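Local coordinates for extracellular solute-binding protein family 1 (Alicyclobacillus acidocaldarius subsp. acidocaldarius, PDB 4OVJ), which probably binds an extracellular solute, as expected of the substrate-binding component of an ABC importer, at residues 170-182 against 247-259. Numbering follows the deposited sequence.
Sequences VHKATGKWAENDD and DPMVQGKSDAELT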
loop_
_atom_site.group_PDB
_atom_site.type_symbol
_atom_site.label_atom_id
_atom_site.label_comp_id
_atom_site.label_asym_id
_atom_site.label_seq_id
_atom_site.Cartn_x
_atom_site.Cartn_y
_atom_site.Cartn_z
ATOM N N VAL A 170 -22.113 13.940 12.132
ATOM C CA VAL A 170 -21.513 14.911 11.212
ATOM C C VAL A 170 -22.532 15.319 10.142
ATOM O O VAL A 170 -22.726 16.501 9.872
ATOM C CB VAL A 170 -20.225 14.361 10.569
ATOM C CG1 VAL A 170 -19.686 15.337 9.539
ATOM C CG2 VAL A 170 -19.171 14.110 11.640
ATOM N N HIS A 171 -23.178 14.333 9.536
ATOM C CA HIS A 171 -24.199 14.584 8.512
ATOM C C HIS A 171 -25.309 15.482 9.040
ATOM O O HIS A 171 -25.765 16.402 8.336
ATOM C CB HIS A 171 -24.779 13.264 8.036
ATOM C CG HIS A 171 -25.940 13.414 7.112
ATOM N ND1 HIS A 171 -25.836 14.037 5.888
ATOM C CD2 HIS A 171 -27.229 13.021 7.228
ATOM C CE1 HIS A 171 -27.010 14.015 5.287
ATOM N NE2 HIS A 171 -27.874 13.411 6.080
ATOM N N LYS A 172 -25.752 15.218 10.268
ATOM C CA LYS A 172 -26.778 16.045 10.909
ATOM C C LYS A 172 -26.326 17.493 11.044
ATOM O O LYS A 172 -27.106 18.417 10.803
ATOM C CB LYS A 172 -27.126 15.491 12.287
ATOM C CG LYS A 172 -27.996 14.250 12.260
ATOM C CD LYS A 172 -29.465 14.589 12.079
ATOM C CE LYS A 172 -30.343 13.547 12.749
ATOM N NZ LYS A 172 -29.776 12.181 12.577
ATOM N N ALA A 173 -25.065 17.687 11.421
ATOM C CA ALA A 173 -24.518 19.026 11.637
ATOM C C ALA A 173 -24.245 19.784 10.336
ATOM O O ALA A 173 -24.330 21.006 10.309
ATOM C CB ALA A 173 -23.247 18.957 12.467
ATOM N N THR A 174 -23.911 19.065 9.266
ATOM C CA THR A 174 -23.440 19.702 8.036
ATOM C C THR A 174 -24.446 19.695 6.895
ATOM O O THR A 174 -24.387 20.558 6.016
ATOM C CB THR A 174 -22.179 19.003 7.483
ATOM O OG1 THR A 174 -22.503 17.663 7.084
ATOM C CG2 THR A 174 -21.063 18.994 8.507
ATOM N N GLY A 175 -25.331 18.706 6.880
ATOM C CA GLY A 175 -26.194 18.450 5.724
ATOM C C GLY A 175 -25.466 17.893 4.503
ATOM O O GLY A 175 -26.068 17.721 3.437
ATOM N N LYS A 176 -24.176 17.596 4.652
ATOM C CA LYS A 176 -23.384 17.043 3.569
ATOM C C LYS A 176 -23.133 15.574 3.869
ATOM O O LYS A 176 -23.401 15.102 4.980
ATOM C CB LYS A 176 -22.053 17.782 3.460
ATOM C CG LYS A 176 -22.185 19.233 3.028
ATOM C CD LYS A 176 -20.825 19.838 2.780
ATOM C CE LYS A 176 -20.918 21.327 2.452
ATOM N NZ LYS A 176 -19.589 22.018 2.494
ATOM N N TRP A 177 -22.614 14.846 2.890
ATOM C CA TRP A 177 -22.208 13.463 3.129
ATOM C C TRP A 177 -21.023 13.483 4.065
ATOM O O TRP A 177 -20.114 14.282 3.881
ATOM C CB TRP A 177 -21.878 12.744 1.833
ATOM C CG TRP A 177 -23.054 12.666 0.919
ATOM C CD1 TRP A 177 -24.294 12.203 1.231
ATOM C CD2 TRP A 177 -23.106 13.050 -0.464
ATOM N NE1 TRP A 177 -25.124 12.283 0.138
ATOM C CE2 TRP A 177 -24.423 12.807 -0.913
ATOM C CE3 TRP A 177 -22.177 13.579 -1.361
ATOM C CZ2 TRP A 177 -24.829 13.075 -2.224
ATOM C CZ3 TRP A 177 -22.585 13.850 -2.669
ATOM C CH2 TRP A 177 -23.893 13.599 -3.080
ATOM N N ALA A 178 -21.046 12.623 5.081
ATOM C CA ALA A 178 -19.974 12.606 6.066
ATOM C C ALA A 178 -18.746 11.844 5.555
ATOM O O ALA A 178 -17.629 12.149 5.949
ATOM C CB ALA A 178 -20.452 12.014 7.385
ATOM N N GLU A 179 -18.977 10.850 4.700
ATOM C CA GLU A 179 -17.900 10.102 4.051
ATOM C C GLU A 179 -18.364 9.635 2.691
ATOM O O GLU A 179 -19.552 9.519 2.450
ATOM C CB GLU A 179 -17.512 8.876 4.899
ATOM C CG GLU A 179 -16.271 8.115 4.413
ATOM C CD GLU A 179 -16.002 6.833 5.193
ATOM O OE1 GLU A 179 -16.439 6.741 6.342
ATOM O OE2 GLU A 179 -15.328 5.915 4.669
ATOM N N ASN A 180 -17.411 9.354 1.814
ATOM C CA ASN A 180 -17.686 8.651 0.568
ATOM C C ASN A 180 -18.163 7.236 0.875
ATOM O O ASN A 180 -17.917 6.702 1.959
ATOM C CB ASN A 180 -16.425 8.565 -0.274
ATOM C CG ASN A 180 -15.988 9.892 -0.862
ATOM O OD1 ASN A 180 -16.494 10.980 -0.536
ATOM N ND2 ASN A 180 -15.001 9.808 -1.729
ATOM N N ASP A 181 -18.824 6.612 -0.091
ATOM C CA ASP A 181 -19.186 5.209 0.029
ATOM C C ASP A 181 -17.953 4.437 -0.424
ATOM O O ASP A 181 -17.739 4.232 -1.617
ATOM C CB ASP A 181 -20.416 4.907 -0.828
ATOM C CG ASP A 181 -20.909 3.483 -0.676
ATOM O OD1 ASP A 181 -20.125 2.634 -0.168
ATOM O OD2 ASP A 181 -22.079 3.213 -1.076
ATOM N N ASP A 182 -17.134 4.029 0.548
ATOM C CA ASP A 182 -15.784 3.539 0.281
ATOM C C ASP A 182 -15.741 2.020 0.180
ATOM O O ASP A 182 -14.958 1.339 0.851
ATOM C CB ASP A 182 -14.825 4.084 1.338
ATOM C CG ASP A 182 -14.573 5.555 1.161
ATOM O OD1 ASP A 182 -14.286 5.955 0.018
ATOM O OD2 ASP A 182 -14.658 6.329 2.145
ATOM N N ASP A 247 -14.401 13.125 -7.436
ATOM C CA ASP A 247 -14.446 12.654 -6.051
ATOM C C ASP A 247 -15.272 13.655 -5.240
ATOM O O ASP A 247 -14.945 14.843 -5.230
ATOM C CB ASP A 247 -13.009 12.551 -5.527
ATOM C CG ASP A 247 -12.916 12.049 -4.090
ATOM O OD1 ASP A 247 -13.931 12.057 -3.340
ATOM O OD2 ASP A 247 -11.786 11.659 -3.709
ATOM N N PRO A 248 -16.353 13.199 -4.570
ATOM C CA PRO A 248 -17.165 14.178 -3.816
ATOM C C PRO A 248 -16.402 14.955 -2.752
ATOM O O PRO A 248 -16.822 16.059 -2.375
ATOM C CB PRO A 248 -18.252 13.339 -3.146
ATOM C CG PRO A 248 -18.114 11.958 -3.638
ATOM C CD PRO A 248 -16.923 11.839 -4.535
HETATM N N MSE A 249 -15.311 14.392 -2.250
HETATM C CA MSE A 249 -14.503 15.135 -1.285
HETATM C C MSE A 249 -13.846 16.331 -1.936
HETATM O O MSE A 249 -13.803 17.421 -1.362
HETATM C CB MSE A 249 -13.485 14.214 -0.643
HETATM C CG MSE A 249 -13.164 14.828 0.697
HETATM SE SE MSE A 249 -12.084 13.579 1.704
HETATM C CE MSE A 249 -11.759 14.889 3.118
ATOM N N VAL A 250 -13.347 16.148 -3.156
ATOM C CA VAL A 250 -12.765 17.247 -3.937
ATOM C C VAL A 250 -13.814 18.310 -4.271
ATOM O O VAL A 250 -13.509 19.508 -4.336
ATOM C CB VAL A 250 -12.086 16.692 -5.216
ATOM C CG1 VAL A 250 -11.630 17.804 -6.137
ATOM C CG2 VAL A 250 -10.906 15.806 -4.834
ATOM N N GLN A 251 -15.058 17.880 -4.460
ATOM C CA GLN A 251 -16.157 18.794 -4.766
ATOM C C GLN A 251 -16.724 19.505 -3.538
ATOM O O GLN A 251 -17.593 20.377 -3.665
ATOM C CB GLN A 251 -17.282 18.035 -5.454
ATOM C CG GLN A 251 -16.852 17.367 -6.743
ATOM C CD GLN A 251 -17.960 16.549 -7.346
ATOM O OE1 GLN A 251 -19.061 16.471 -6.803
ATOM N NE2 GLN A 251 -17.690 15.950 -8.481
ATOM N N GLY A 252 -16.259 19.117 -2.360
ATOM C CA GLY A 252 -16.760 19.668 -1.108
ATOM C C GLY A 252 -18.098 19.119 -0.641
ATOM O O GLY A 252 -18.719 19.675 0.262
ATOM N N LYS A 253 -18.532 18.020 -1.250
ATOM C CA LYS A 253 -19.835 17.433 -0.978
ATOM C C LYS A 253 -19.749 16.334 0.076
ATOM O O LYS A 253 -20.763 15.955 0.662
ATOM C CB LYS A 253 -20.423 16.879 -2.278
ATOM C CG LYS A 253 -20.682 17.953 -3.329
ATOM C CD LYS A 253 -21.356 17.382 -4.567
ATOM C CE LYS A 253 -21.488 18.439 -5.654
ATOM N NZ LYS A 253 -22.265 19.612 -5.169
ATOM N N SER A 254 -18.540 15.822 0.303
ATOM C CA SER A 254 -18.291 14.784 1.305
ATOM C C SER A 254 -17.161 15.259 2.209
ATOM O O SER A 254 -16.262 15.980 1.757
ATOM C CB SER A 254 -17.875 13.491 0.637
ATOM O OG SER A 254 -17.437 12.543 1.598
ATOM N N ASP A 255 -17.182 14.825 3.461
ATOM C CA ASP A 255 -16.221 15.298 4.449
ATOM C C ASP A 255 -15.159 14.289 4.859
ATOM O O ASP A 255 -14.335 14.593 5.713
ATOM C CB ASP A 255 -16.973 15.872 5.666
ATOM C CG ASP A 255 -17.668 17.203 5.336
ATOM O OD1 ASP A 255 -17.279 17.838 4.330
ATOM O OD2 ASP A 255 -18.589 17.622 6.061
ATOM N N ALA A 256 -15.134 13.117 4.230
ATOM C CA ALA A 256 -14.131 12.091 4.555
ATOM C C ALA A 256 -14.069 11.022 3.498
ATOM O O ALA A 256 -15.027 10.803 2.766
ATOM C CB ALA A 256 -14.426 11.426 5.904
ATOM N N GLU A 257 -12.953 10.308 3.490
ATOM C CA GLU A 257 -12.745 9.206 2.582
ATOM C C GLU A 257 -11.760 8.218 3.213
ATOM O O GLU A 257 -10.734 8.626 3.765
ATOM C CB GLU A 257 -12.197 9.799 1.285
ATOM C CG GLU A 257 -12.021 8.838 0.165
ATOM C CD GLU A 257 -11.782 9.547 -1.162
ATOM O OE1 GLU A 257 -11.615 10.814 -1.232
ATOM O OE2 GLU A 257 -11.792 8.813 -2.144
ATOM N N LEU A 258 -12.115 6.935 3.168
ATOM C CA LEU A 258 -11.257 5.834 3.575
ATOM C C LEU A 258 -10.503 5.414 2.329
ATOM O O LEU A 258 -11.108 4.898 1.383
ATOM C CB LEU A 258 -12.104 4.662 4.089
ATOM C CG LEU A 258 -11.372 3.325 4.259
ATOM C CD1 LEU A 258 -10.291 3.472 5.305
ATOM C CD2 LEU A 258 -12.355 2.219 4.617
ATOM N N THR A 259 -9.202 5.680 2.295
ATOM C CA THR A 259 -8.415 5.387 1.103
ATOM C C THR A 259 -6.951 5.261 1.483
ATOM O O THR A 259 -6.601 5.306 2.666
ATOM C CB THR A 259 -8.597 6.475 0.041
ATOM O OG1 THR A 259 -7.926 6.087 -1.172
ATOM C CG2 THR A 259 -8.053 7.798 0.543
HETATM O O HOH W 1 -20.575 16.056 6.432
HETATM O O HOH W 2 -17.684 20.268 3.071
HETATM O O HOH W 3 -14.369 7.098 -2.601
HETATM O O HOH W 4 -11.783 6.107 -1.474
#
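Asp247 OD1 is gripped from both faces of its carboxylate: Asn180 ND2 reaches it at 3.0 Å with a nearly straight N-H...O angle of 168°, and the backbone N of Met249 (selenomethionine) closes an Asx turn from the opposite face. Asp247 OD1 lies almost in the Asn180 amide plane. At the other end of that amide, Asn180 OD1 accepts from Ser254 OG at 2.8 Å; with CG beside the backbone N (chi1 -71°), the amide spans Ser254 and Asp247 while Asn180 N bonds Ala256 O at 2.9 Å. With an alanine in place of Asn180, Ser254 OG would probably lose its acceptor and Asp247 OD1 would be left gripped from one face, by Met249 N. Farther along, Asp182 OD2 receives Leu258 N at 2.8 Å (N-H...O angle 177°), met from well above the carboxylate plane, and two waters lie within hydrogen-bonding distance of both Asp182 OD1 and Glu257 OE2, which also bonds Thr242. Near helix 160-174, the indole lies alongside Lys253, Trp177 CZ3 3.7 Å from Lys253 CB. Asp255 OD1 is salt-bridged to Arg273, while Asp255 OD2 lies near a water that also meets Thr174 OG1. Trp177 N to Lys253 O (3.1 Å) and a weak return bond, Asp255 N to Trp177 O, make a single beta bridge; with the Asn180 bonds it joins the loop after helix 160-174 to strand 256-260, which pairs antiparallel with strand 128-144 in an alpha/beta lobe of the periplasmic-binding-protein fold.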